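Local atomic coordinates of leucyl-tRNA synthetase (Giardia intestinalis, PDB entry 3PZ6), a protein that probably charges tRNA(Leu) with leucine at the expense of ATP, and is represented here by its CP1 domain, the insertion that carries the editing activity. Residues Lys15-Asn20 with Asn77-Leu82; Leu83-Arg88 with Lys179-Val184; Gly94-Trp99 with Ser186-Ala191. The protein carries 2 engineered substitutions. One frame throughout, in Å; residues are numbered along the deposited sequence.

Contact 1 (Lys15-Asn20 with Asn77-Leu82); sequences KLELIN and NAKVYL
K15 arches across Y81, setting its CE over one face of the phenol ring. This methylene sits almost exactly above the ring centre, 3.6 Å from the centroid, a CH-pi contact. The bend at chi3 (78°) brings CE back over the ring, and NZ ends 4.6 Å from the same centroid, 22° off the normal, as a cation-pi partner; it also makes a long, weak ion pair with E115. E17 meets Y81 differently: its CB lies 3.6 Å from CE1, and carboxylate and ring are turned 63° apart. Beyond the ring, K79 NZ closes a weak salt bridge to E17 OE1 at 3.4 Å. These side chains ride on an antiparallel pairing of strands 10-18 and 79-86 in the main mixed sheet. L16 and L82 form the hydrogen-bonded pair, with L16 N to L82 O at 2.7 Å running nearly along the C=O axis and L82 N answering to L16 O; E17 and Y81 are the non-hydrogen-bonded pair. L18 N continues the pattern to V80 O, 2.8 Å away. On the other sheet face L16 CB packs against L82 CB at 4.1 Å, while L18 and V80 both lean on helix 61-71.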
ATOM      1  N   LYS A  15      -1.942   4.066  -6.480  1.00 23.44           N
ATOM      2  CA  LYS A  15      -0.841   3.583  -7.297  1.00 25.47           C
ATOM      3  C   LYS A  15       0.446   3.481  -6.481  1.00 36.88           C
ATOM      4  O   LYS A  15       1.156   4.468  -6.282  1.00 36.42           O
ATOM      5  CB  LYS A  15      -0.639   4.467  -8.527  1.00 32.39           C
ATOM      6  CG  LYS A  15      -1.685   4.264  -9.615  1.00 37.31           C
ATOM      7  CD  LYS A  15      -1.699   5.405 -10.618  1.00 33.83           C
ATOM      8  CE  LYS A  15      -0.557   5.311 -11.621  1.00 41.15           C
ATOM      9  NZ  LYS A  15      -0.759   6.251 -12.766  1.00 46.80           N
ATOM     10  N   LEU A  16       0.728   2.277  -5.998  1.00 33.31           N
ATOM     11  CA  LEU A  16       1.952   2.020  -5.265  1.00 33.13           C
ATOM     12  C   LEU A  16       3.036   1.612  -6.254  1.00 35.33           C
ATOM     13  O   LEU A  16       3.010   0.508  -6.800  1.00 36.65           O
ATOM     14  CB  LEU A  16       1.727   0.936  -4.211  1.00 29.10           C
ATOM     15  CG  LEU A  16       0.612   1.146  -3.188  1.00 29.61           C
ATOM     16  CD1 LEU A  16       0.394  -0.139  -2.397  1.00 26.85           C
ATOM     17  CD2 LEU A  16       0.917   2.309  -2.251  1.00 27.10           C
ATOM     18  N   GLU A  17       3.983   2.514  -6.493  1.00 35.17           N
ATOM     19  CA  GLU A  17       4.995   2.291  -7.519  1.00 38.16           C
ATOM     20  C   GLU A  17       6.057   1.308  -7.052  1.00 35.48           C
ATOM     21  O   GLU A  17       6.753   1.551  -6.063  1.00 31.73           O
ATOM     22  CB  GLU A  17       5.645   3.608  -7.955  1.00 37.05           C
ATOM     23  CG  GLU A  17       6.423   3.500  -9.269  1.00 40.32           C
ATOM     24  CD  GLU A  17       7.230   4.750  -9.612  1.00 57.76           C
ATOM     25  OE1 GLU A  17       8.323   4.599 -10.206  1.00 60.05           O
ATOM     26  OE2 GLU A  17       6.781   5.877  -9.300  1.00 56.50           O
ATOM     27  N   LEU A  18       6.174   0.199  -7.771  1.00 31.05           N
ATOM     28  CA  LEU A  18       7.253  -0.737  -7.538  1.00 32.59           C
ATOM     29  C   LEU A  18       8.552  -0.063  -7.949  1.00 31.01           C
ATOM     30  O   LEU A  18       8.762   0.236  -9.122  1.00 33.00           O
ATOM     31  CB  LEU A  18       7.030  -2.028  -8.324  1.00 32.84           C
ATOM     32  CG  LEU A  18       7.979  -3.195  -8.037  1.00 35.43           C
ATOM     33  CD1 LEU A  18       7.809  -3.714  -6.617  1.00 36.18           C
ATOM     34  CD2 LEU A  18       7.734  -4.308  -9.034  1.00 31.05           C
ATOM     35  N   ILE A  19       9.399   0.196  -6.962  1.00 34.58           N
ATOM     36  CA  ILE A  19      10.647   0.922  -7.157  1.00 32.95           C
ATOM     37  C   ILE A  19      11.573   0.200  -8.127  1.00 33.77           C
ATOM     38  O   ILE A  19      11.825  -0.991  -7.991  1.00 35.63           O
ATOM     39  CB  ILE A  19      11.358   1.176  -5.809  1.00 32.62           C
ATOM     40  CG1 ILE A  19      10.456   2.017  -4.900  1.00 30.60           C
ATOM     41  CG2 ILE A  19      12.706   1.852  -6.021  1.00 36.05           C
ATOM     42  CD1 ILE A  19      10.956   2.159  -3.487  1.00 31.12           C
ATOM     43  N   ASN A  20      12.058   0.933  -9.121  1.00 42.64           N
ATOM     44  CA  ASN A  20      13.022   0.398 -10.064  1.00 40.22           C
ATOM     45  C   ASN A  20      14.420   0.823  -9.641  1.00 44.51           C
ATOM     46  O   ASN A  20      14.808   1.984  -9.800  1.00 46.91           O
ATOM     47  CB  ASN A  20      12.703   0.863 -11.487  1.00 40.63           C
ATOM     48  CG  ASN A  20      13.296  -0.041 -12.552  1.00 40.67           C
ATOM     49  OD1 ASN A  20      14.431  -0.505 -12.440  1.00 37.70           O
ATOM     50  ND2 ASN A  20      12.524  -0.287 -13.605  1.00 42.20           N
ATOM     51  N   ASN A  77      10.580  -0.338 -21.215  1.00 89.44           N
ATOM     52  CA  ASN A  77      10.710   0.443 -19.990  1.00 87.82           C
ATOM     53  C   ASN A  77       9.411   1.168 -19.660  1.00 81.70           C
ATOM     54  O   ASN A  77       9.018   2.119 -20.342  1.00 78.56           O
ATOM     55  CB  ASN A  77      11.881   1.428 -20.078  1.00 92.48           C
ATOM     56  CG  ASN A  77      13.236   0.734 -20.079  1.00 94.03           C
ATOM     57  OD1 ASN A  77      13.325  -0.498 -20.019  1.00 89.14           O
ATOM     58  ND2 ASN A  77      14.304   1.529 -20.151  1.00 81.49           N
ATOM     59  N   ALA A  78       8.745   0.696 -18.614  1.00 76.81           N
ATOM     60  CA  ALA A  78       7.462   1.241 -18.199  1.00 64.81           C
ATOM     61  C   ALA A  78       7.407   1.385 -16.681  1.00 57.74           C
ATOM     62  O   ALA A  78       8.158   0.727 -15.958  1.00 58.72           O
ATOM     63  CB  ALA A  78       6.334   0.346 -18.694  1.00 58.77           C
ATOM     64  N   LYS A  79       6.524   2.256 -16.204  1.00 49.68           N
ATOM     65  CA  LYS A  79       6.318   2.419 -14.773  1.00 47.19           C
ATOM     66  C   LYS A  79       5.336   1.360 -14.274  1.00 47.87           C
ATOM     67  O   LYS A  79       4.278   1.152 -14.877  1.00 49.32           O
ATOM     68  CB  LYS A  79       5.835   3.831 -14.454  1.00 52.00           C
ATOM     69  CG  LYS A  79       6.944   4.879 -14.437  1.00 54.29           C
ATOM     70  CD  LYS A  79       6.377   6.278 -14.205  1.00 59.34           C
ATOM     71  CE  LYS A  79       7.472   7.298 -13.931  1.00 60.77           C
ATOM     72  NZ  LYS A  79       8.179   7.031 -12.645  1.00 60.39           N
ATOM     73  N   VAL A  80       5.703   0.689 -13.181  1.00 40.48           N
ATOM     74  CA  VAL A  80       4.940  -0.450 -12.661  1.00 35.75           C
ATOM     75  C   VAL A  80       4.358  -0.120 -11.284  1.00 38.41           C
ATOM     76  O   VAL A  80       5.078   0.318 -10.389  1.00 39.97           O
ATOM     77  CB  VAL A  80       5.812  -1.745 -12.608  1.00 33.49           C
ATOM     78  CG1 VAL A  80       4.995  -2.946 -12.180  1.00 30.00           C
ATOM     79  CG2 VAL A  80       6.453  -2.018 -13.956  1.00 35.93           C
ATOM     80  N   TYR A  81       3.055  -0.336 -11.126  1.00 35.05           N
ATOM     81  CA  TYR A  81       2.350   0.024  -9.897  1.00 34.27           C
ATOM     82  C   TYR A  81       1.510  -1.119  -9.346  1.00 36.31           C
ATOM     83  O   TYR A  81       0.719  -1.724 -10.071  1.00 35.14           O
ATOM     84  CB  TYR A  81       1.410   1.213 -10.135  1.00 33.54           C
ATOM     85  CG  TYR A  81       2.056   2.455 -10.704  1.00 43.76           C
ATOM     86  CD1 TYR A  81       2.536   3.461  -9.868  1.00 41.87           C
ATOM     87  CD2 TYR A  81       2.163   2.636 -12.081  1.00 41.96           C
ATOM     88  CE1 TYR A  81       3.118   4.608 -10.385  1.00 47.08           C
ATOM     89  CE2 TYR A  81       2.745   3.777 -12.612  1.00 45.63           C
ATOM     90  CZ  TYR A  81       3.221   4.762 -11.762  1.00 56.53           C
ATOM     91  OH  TYR A  81       3.798   5.899 -12.294  1.00 58.85           O
ATOM     92  N   LEU A  82       1.672  -1.402  -8.055  1.00 34.34           N
ATOM     93  CA  LEU A  82       0.679  -2.185  -7.328  1.00 34.53           C
ATOM     94  C   LEU A  82      -0.517  -1.276  -7.082  1.00 33.44           C
ATOM     95  O   LEU A  82      -0.346  -0.141  -6.642  1.00 37.03           O
ATOM     96  CB  LEU A  82       1.244  -2.698  -6.004  1.00 31.76           C
ATOM     97  CG  LEU A  82       1.962  -4.049  -6.024  1.00 27.53           C
ATOM     98  CD1 LEU A  82       3.278  -3.983  -6.784  1.00 25.99           C
ATOM     99  CD2 LEU A  82       2.196  -4.521  -4.605  1.00 27.72           C
TER

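Contact 2 (Leu83-Arg88 with Lys179-Val184); sequences LAATLR and KGTGIV
The flat group that T181 and I183 meet is the peptide joining L83 to A84, and the two residues approach its carbonyl from opposite sides of the plane. T181 comes from one side: its OG1 donates to L83 O at 2.7 Å, tilted 27° out of the carbonyl plane, and its methyl CG2 lies farther out on that side, 4.1 Å from L83 CD2. I183 covers the other side, with CB and CD1 above the same oxygen; CD1 is 3.4 Å from L83 O. One residue on, A84 turns its CA-H to I183 O at 3.3 Å, and its CB packs on I183 CG2 at 3.8 Å. A85 CB faces the backbone of G180, where the positive phi of 52° suits a glycine.

The T181 hydroxyl is placed by a chi1 of 55°, which sets OG1 between its own backbone N and carbonyl carbon. There it also takes two weak bonds, from A85 N across the contact and from I183 N along its own chain. The contact thus joins strand 79-86, which runs into a TLRPET segment that probably corresponds to the threonine-rich region of LeuRS editing domains, to the GTG turn that leads into strand 183-186. In that segment T86 OG1 accepts from R88 N to make an ST turn, and R88 goes on to a salt bridge with E90 and a cation-pi contact with Y265.

Chemically, this is a join made by one side chain more than by regular strand pairing. A buried hydroxyl ties the turn to the strand by one short bond to L83 O and a weak one from A85 N, while the weak bond from I183 N steadies its own turn, and the apolar flank supplied by I183 shields the carbonyl it binds.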
ATOM      1  N   LEU A  83      -1.718  -1.755  -7.395  1.00 27.75           N
ATOM      2  CA  LEU A  83      -2.919  -0.956  -7.166  1.00 28.48           C
ATOM      3  C   LEU A  83      -3.674  -1.468  -5.951  1.00 29.59           C
ATOM      4  O   LEU A  83      -4.055  -2.635  -5.893  1.00 29.54           O
ATOM      5  CB  LEU A  83      -3.821  -0.910  -8.407  1.00 28.33           C
ATOM      6  CG  LEU A  83      -4.849   0.228  -8.458  1.00 32.63           C
ATOM      7  CD1 LEU A  83      -4.213   1.496  -9.017  1.00 33.57           C
ATOM      8  CD2 LEU A  83      -6.080  -0.151  -9.277  1.00 31.45           C
ATOM      9  N   ALA A  84      -3.859  -0.586  -4.974  1.00 29.89           N
ATOM     10  CA  ALA A  84      -4.486  -0.937  -3.710  1.00 28.38           C
ATOM     11  C   ALA A  84      -5.738  -0.111  -3.491  1.00 31.03           C
ATOM     12  O   ALA A  84      -5.664   1.107  -3.355  1.00 35.49           O
ATOM     13  CB  ALA A  84      -3.510  -0.720  -2.567  1.00 27.13           C
ATOM     14  N   ALA A  85      -6.889  -0.778  -3.464  1.00 31.13           N
ATOM     15  CA  ALA A  85      -8.165  -0.096  -3.253  1.00 35.77           C
ATOM     16  C   ALA A  85      -8.230   0.478  -1.850  1.00 34.31           C
ATOM     17  O   ALA A  85      -7.738  -0.136  -0.901  1.00 35.10           O
ATOM     18  CB  ALA A  85      -9.332  -1.046  -3.483  1.00 35.38           C
ATOM     19  N   THR A  86      -8.825   1.662  -1.732  1.00 31.44           N
ATOM     20  CA  THR A  86      -9.091   2.276  -0.438  1.00 31.38           C
ATOM     21  C   THR A  86     -10.342   3.145  -0.507  1.00 34.29           C
ATOM     22  O   THR A  86     -10.653   3.742  -1.543  1.00 33.42           O
ATOM     23  CB  THR A  86      -7.879   3.107   0.096  1.00 29.76           C
ATOM     24  OG1 THR A  86      -8.192   3.647   1.385  1.00 26.83           O
ATOM     25  CG2 THR A  86      -7.526   4.244  -0.843  1.00 30.45           C
ATOM     26  N   LEU A  87     -11.055   3.198   0.607  1.00 34.34           N
ATOM     27  CA  LEU A  87     -12.204   4.068   0.749  1.00 37.33           C
ATOM     28  C   LEU A  87     -11.839   5.272   1.608  1.00 37.25           C
ATOM     29  O   LEU A  87     -12.665   6.154   1.837  1.00 37.69           O
ATOM     30  CB  LEU A  87     -13.373   3.302   1.380  1.00 45.07           C
ATOM     31  CG  LEU A  87     -14.083   2.254   0.511  1.00 47.84           C
ATOM     32  CD1 LEU A  87     -15.012   1.401   1.367  1.00 44.99           C
ATOM     33  CD2 LEU A  87     -14.850   2.914  -0.638  1.00 43.80           C
ATOM     34  N   ARG A  88     -10.589   5.302   2.067  1.00 40.14           N
ATOM     35  CA  ARG A  88     -10.133   6.312   3.022  1.00 40.80           C
ATOM     36  C   ARG A  88      -8.873   7.032   2.546  1.00 32.07           C
ATOM     37  O   ARG A  88      -7.800   6.817   3.102  1.00 33.04           O
ATOM     38  CB  ARG A  88      -9.871   5.674   4.389  1.00 32.72           C
ATOM     39  CG  ARG A  88     -11.054   4.939   5.004  1.00 36.92           C
ATOM     40  CD  ARG A  88     -10.832   4.760   6.495  1.00 38.07           C
ATOM     41  NE  ARG A  88     -10.819   6.058   7.164  1.00 39.73           N
ATOM     42  CZ  ARG A  88     -10.451   6.270   8.426  1.00 44.24           C
ATOM     43  NH1 ARG A  88     -10.047   5.262   9.195  1.00 49.78           N
ATOM     44  NH2 ARG A  88     -10.488   7.505   8.920  1.00 42.84           N
ATOM     45  N   LYS A 179     -12.654  -9.328  -3.418  1.00 52.63           N
ATOM     46  CA  LYS A 179     -12.956  -7.935  -3.098  1.00 52.06           C
ATOM     47  C   LYS A 179     -11.780  -7.065  -3.484  1.00 47.72           C
ATOM     48  O   LYS A 179     -10.631  -7.503  -3.402  1.00 51.94           O
ATOM     49  CB  LYS A 179     -13.291  -7.749  -1.612  1.00 52.56           C
ATOM     50  CG  LYS A 179     -14.799  -7.654  -1.319  1.00 66.10           C
ATOM     51  CD  LYS A 179     -15.087  -7.240   0.132  1.00 72.48           C
ATOM     52  CE  LYS A 179     -16.581  -6.958   0.353  1.00 72.31           C
ATOM     53  NZ  LYS A 179     -16.885  -6.472   1.741  1.00 60.39           N
ATOM     54  N   GLY A 180     -12.070  -5.840  -3.915  1.00 47.67           N
ATOM     55  CA  GLY A 180     -11.038  -4.876  -4.281  1.00 40.71           C
ATOM     56  C   GLY A 180     -10.038  -5.427  -5.277  1.00 40.27           C
ATOM     57  O   GLY A 180     -10.411  -6.126  -6.217  1.00 42.43           O
ATOM     58  N   THR A 181      -8.764  -5.126  -5.047  1.00 38.88           N
ATOM     59  CA  THR A 181      -7.683  -5.489  -5.962  1.00 32.63           C
ATOM     60  C   THR A 181      -6.809  -6.631  -5.445  1.00 36.22           C
ATOM     61  O   THR A 181      -5.888  -7.070  -6.138  1.00 34.42           O
ATOM     62  CB  THR A 181      -6.762  -4.298  -6.191  1.00 28.68           C
ATOM     63  OG1 THR A 181      -6.301  -3.824  -4.922  1.00 34.66           O
ATOM     64  CG2 THR A 181      -7.494  -3.173  -6.911  1.00 33.45           C
ATOM     65  N   GLY A 182      -7.085  -7.093  -4.226  1.00 29.01           N
ATOM     66  CA  GLY A 182      -6.246  -8.099  -3.582  1.00 28.02           C
ATOM     67  C   GLY A 182      -5.017  -7.495  -2.924  1.00 30.37           C
ATOM     68  O   GLY A 182      -4.251  -8.196  -2.261  1.00 29.66           O
ATOM     69  N   ILE A 183      -4.830  -6.190  -3.121  1.00 31.76           N
ATOM     70  CA  ILE A 183      -3.794  -5.418  -2.445  1.00 25.92           C
ATOM     71  C   ILE A 183      -4.472  -4.363  -1.577  1.00 27.83           C
ATOM     72  O   ILE A 183      -5.379  -3.671  -2.028  1.00 35.10           O
ATOM     73  CB  ILE A 183      -2.827  -4.750  -3.436  1.00 26.77           C
ATOM     74  CG1 ILE A 183      -2.283  -5.787  -4.425  1.00 27.52           C
ATOM     75  CG2 ILE A 183      -1.671  -4.057  -2.691  1.00 23.83           C
ATOM     76  CD1 ILE A 183      -1.797  -5.204  -5.730  1.00 25.70           C
ATOM     77  N   VAL A 184      -4.042  -4.266  -0.322  1.00 29.08           N
ATOM     78  CA  VAL A 184      -4.658  -3.359   0.643  1.00 26.29           C
ATOM     79  C   VAL A 184      -3.594  -2.409   1.206  1.00 28.17           C
ATOM     80  O   VAL A 184      -2.423  -2.785   1.338  1.00 27.86           O
ATOM     81  CB  VAL A 184      -5.358  -4.150   1.781  1.00 22.72           C
ATOM     82  CG1 VAL A 184      -6.063  -3.220   2.734  1.00 29.35           C
ATOM     83  CG2 VAL A 184      -6.371  -5.131   1.211  1.00 30.32           C
TER

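Contact 3 (Gly94-Trp99 with Ser186-Ala191); sequences GQTNCW and SVPSDA
Strand 97-100 pairs antiparallel with strand 183-186 in the main sheet of the editing domain, and here the second strand gives way to the loop that feeds helix 192-202. T96 N donates to S186 O at 3.1 Å with an N-H...O angle of 156°; Q95 CA adds a CA-H...O contact to the same oxygen, while S186 N returns a weak bond to N97 O.

S186 buries more surface in this contact than any other residue. Its OG, anti to the backbone N (chi1 -178°), takes a weak bond from N97 ND2 at 2.8 Å, and its CB approaches W99 NE1 obliquely, 3.4 Å away. The N97 amide oxygen OD1 lies 3.3 Å above one face of the indole, toward its rim; S186 touches both groups, its CB near the indole nitrogen and its OG at the amide. T96 points its hydroxyl at the P188 ring, OG1 3.2 Å from P188 CD, with the methyl CG2 also packing on that ring. V187 CG1 packs by G94 O, and a water links G94 O with S189 OG, 2.9 Å from the latter.

The proton of W99 NE1 goes to D194 OD1 on the following helix, and the other carboxylate oxygen receives V187 N. S186 O is thus gripped by T96 N and a CA-H, and D194 gains a fixed orientation from a ring of the strand and an amide of the loop.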
ATOM      1  N   GLY A  94      -0.384   8.162   6.185  1.00 25.92           N
ATOM      2  CA  GLY A  94       0.005   7.338   7.335  1.00 20.15           C
ATOM      3  C   GLY A  94       0.444   5.920   7.010  1.00 24.54           C
ATOM      4  O   GLY A  94       0.648   5.107   7.919  1.00 28.06           O
ATOM      5  N   GLN A  95       0.593   5.621   5.723  1.00 23.24           N
ATOM      6  CA  GLN A  95       1.031   4.300   5.256  1.00 21.08           C
ATOM      7  C   GLN A  95       2.405   3.875   5.764  1.00 22.95           C
ATOM      8  O   GLN A  95       3.399   4.585   5.576  1.00 23.46           O
ATOM      9  CB  GLN A  95       1.060   4.261   3.736  1.00 23.19           C
ATOM     10  CG  GLN A  95      -0.292   4.264   3.083  1.00 26.52           C
ATOM     11  CD  GLN A  95      -0.167   4.484   1.616  1.00 30.97           C
ATOM     12  OE1 GLN A  95       0.084   5.602   1.161  1.00 35.54           O
ATOM     13  NE2 GLN A  95      -0.305   3.414   0.851  1.00 31.49           N
ATOM     14  N   THR A  96       2.449   2.703   6.388  1.00 21.60           N
ATOM     15  CA  THR A  96       3.693   2.120   6.879  1.00 21.59           C
ATOM     16  C   THR A  96       4.156   0.947   6.011  1.00 19.19           C
ATOM     17  O   THR A  96       5.322   0.547   6.055  1.00 17.60           O
ATOM     18  CB  THR A  96       3.509   1.584   8.294  1.00 20.39           C
ATOM     19  OG1 THR A  96       2.451   0.628   8.276  1.00 19.71           O
ATOM     20  CG2 THR A  96       3.170   2.701   9.255  1.00 21.92           C
ATOM     21  N   ASN A  97       3.217   0.399   5.244  1.00 18.31           N
ATOM     22  CA  ASN A  97       3.425  -0.790   4.430  1.00 18.20           C
ATOM     23  C   ASN A  97       2.176  -1.035   3.594  1.00 22.58           C
ATOM     24  O   ASN A  97       1.248  -0.221   3.603  1.00 27.91           O
ATOM     25  CB  ASN A  97       3.723  -2.014   5.315  1.00 17.00           C
ATOM     26  CG  ASN A  97       2.543  -2.407   6.223  1.00 20.24           C
ATOM     27  OD1 ASN A  97       1.847  -3.392   5.964  1.00 20.70           O
ATOM     28  ND2 ASN A  97       2.320  -1.636   7.283  1.00 17.31           N
ATOM     29  N   CYS A  98       2.150  -2.148   2.866  1.00 20.94           N
ATOM     30  CA  CYS A  98       0.921  -2.611   2.233  1.00 24.24           C
ATOM     31  C   CYS A  98       0.816  -4.135   2.343  1.00 21.85           C
ATOM     32  O   CYS A  98       1.730  -4.780   2.853  1.00 20.39           O
ATOM     33  CB  CYS A  98       0.819  -2.126   0.785  1.00 20.27           C
ATOM     34  SG  CYS A  98       2.093  -2.761  -0.317  1.00 31.91           S
ATOM     35  N   TRP A  99      -0.308  -4.689   1.888  1.00 21.16           N
ATOM     36  CA  TRP A  99      -0.632  -6.095   2.103  1.00 19.91           C
ATOM     37  C   TRP A  99      -0.958  -6.793   0.792  1.00 22.27           C
ATOM     38  O   TRP A  99      -1.649  -6.233  -0.053  1.00 25.84           O
ATOM     39  CB  TRP A  99      -1.844  -6.243   3.016  1.00 18.59           C
ATOM     40  CG  TRP A  99      -1.778  -5.569   4.346  1.00 21.39           C
ATOM     41  CD1 TRP A  99      -2.567  -4.545   4.774  1.00 21.21           C
ATOM     42  CD2 TRP A  99      -0.909  -5.889   5.446  1.00 23.06           C
ATOM     43  NE1 TRP A  99      -2.246  -4.196   6.060  1.00 20.62           N
ATOM     44  CE2 TRP A  99      -1.232  -5.003   6.501  1.00 21.85           C
ATOM     45  CE3 TRP A  99       0.113  -6.832   5.639  1.00 21.67           C
ATOM     46  CZ2 TRP A  99      -0.567  -5.022   7.735  1.00 19.85           C
ATOM     47  CZ3 TRP A  99       0.768  -6.859   6.862  1.00 23.79           C
ATOM     48  CH2 TRP A  99       0.425  -5.952   7.899  1.00 24.08           C
ATOM     49  N   SER A 186      -1.922  -0.055   4.258  1.00 25.06           N
ATOM     50  CA  SER A 186      -1.743  -0.263   5.684  1.00 21.61           C
ATOM     51  C   SER A 186      -1.508   1.042   6.409  1.00 22.90           C
ATOM     52  O   SER A 186      -0.500   1.712   6.181  1.00 25.21           O
ATOM     53  CB  SER A 186      -0.610  -1.240   5.975  1.00 22.27           C
ATOM     54  OG  SER A 186      -0.484  -1.466   7.376  1.00 20.99           O
ATOM     55  N   VAL A 187      -2.454   1.392   7.282  1.00 21.36           N
ATOM     56  CA  VAL A 187      -2.364   2.592   8.098  1.00 21.88           C
ATOM     57  C   VAL A 187      -2.620   2.210   9.563  1.00 23.41           C
ATOM     58  O   VAL A 187      -3.723   2.387  10.070  1.00 25.18           O
ATOM     59  CB  VAL A 187      -3.357   3.675   7.612  1.00 21.29           C
ATOM     60  CG1 VAL A 187      -3.117   5.002   8.338  1.00 23.93           C
ATOM     61  CG2 VAL A 187      -3.241   3.868   6.107  1.00 17.38           C
ATOM     62  N   PRO A 188      -1.589   1.667  10.245  1.00 28.31           N
ATOM     63  CA  PRO A 188      -1.720   1.110  11.593  1.00 23.95           C
ATOM     64  C   PRO A 188      -2.208   2.098  12.640  1.00 23.86           C
ATOM     65  O   PRO A 188      -2.804   1.684  13.626  1.00 26.20           O
ATOM     66  CB  PRO A 188      -0.297   0.672  11.935  1.00 22.08           C
ATOM     67  CG  PRO A 188       0.366   0.495  10.656  1.00 23.39           C
ATOM     68  CD  PRO A 188      -0.226   1.490   9.722  1.00 24.92           C
ATOM     69  N   SER A 189      -1.957   3.386  12.443  1.00 23.08           N
ATOM     70  CA  SER A 189      -2.395   4.389  13.417  1.00 21.81           C
ATOM     71  C   SER A 189      -3.911   4.524  13.464  1.00 24.35           C
ATOM     72  O   SER A 189      -4.470   4.927  14.483  1.00 27.37           O
ATOM     73  CB  SER A 189      -1.764   5.745  13.126  1.00 19.78           C
ATOM     74  OG  SER A 189      -2.145   6.231  11.851  1.00 17.26           O
ATOM     75  N   ASP A 190      -4.581   4.183  12.366  1.00 21.39           N
ATOM     76  CA  ASP A 190      -6.020   4.409  12.283  1.00 30.16           C
ATOM     77  C   ASP A 190      -6.879   3.259  11.744  1.00 26.31           C
ATOM     78  O   ASP A 190      -8.081   3.417  11.549  1.00 33.01           O
ATOM     79  CB  ASP A 190      -6.304   5.716  11.537  1.00 33.46           C
ATOM     80  CG  ASP A 190      -5.946   6.940  12.368  1.00 34.33           C
ATOM     81  OD1 ASP A 190      -6.854   7.496  13.025  1.00 38.66           O
ATOM     82  OD2 ASP A 190      -4.759   7.333  12.381  1.00 27.66           O
ATOM     83  N   ALA A 191      -6.261   2.102  11.548  1.00 26.03           N
ATOM     84  CA  ALA A 191      -6.981   0.882  11.216  1.00 23.08           C
ATOM     85  C   ALA A 191      -6.498  -0.245  12.125  1.00 28.53           C
ATOM     86  O   ALA A 191      -5.382  -0.736  11.957  1.00 29.42           O
ATOM     87  CB  ALA A 191      -6.773   0.527   9.766  1.00 22.16           C
TER
HETATM   88  O   HOH W   1       0.152   5.198  10.390  1.00 19.81           O

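Overall arrangement
All three contacts draw on the main mixed sheet of the editing domain. Contacts 1 and 2 share strand 79-86, which pairs with strand 10-18 along both halves and in its second half also meets the turn ahead of strand 183-186; they lie about 16 Å apart between centres. The centre of contact 3 is about 13 Å from that of contact 2 and about 19 Å from that of contact 1. Along the chain contact 1 closes before the others open, whereas contacts 2 and 3 interleave, joining residues 83-99 to residues 179-191 twice. V184 O, with W99 N 2.9 Å away, connects these two, and L16 CD1 touches A84 CB and C98 SG, joining contact 1 to both.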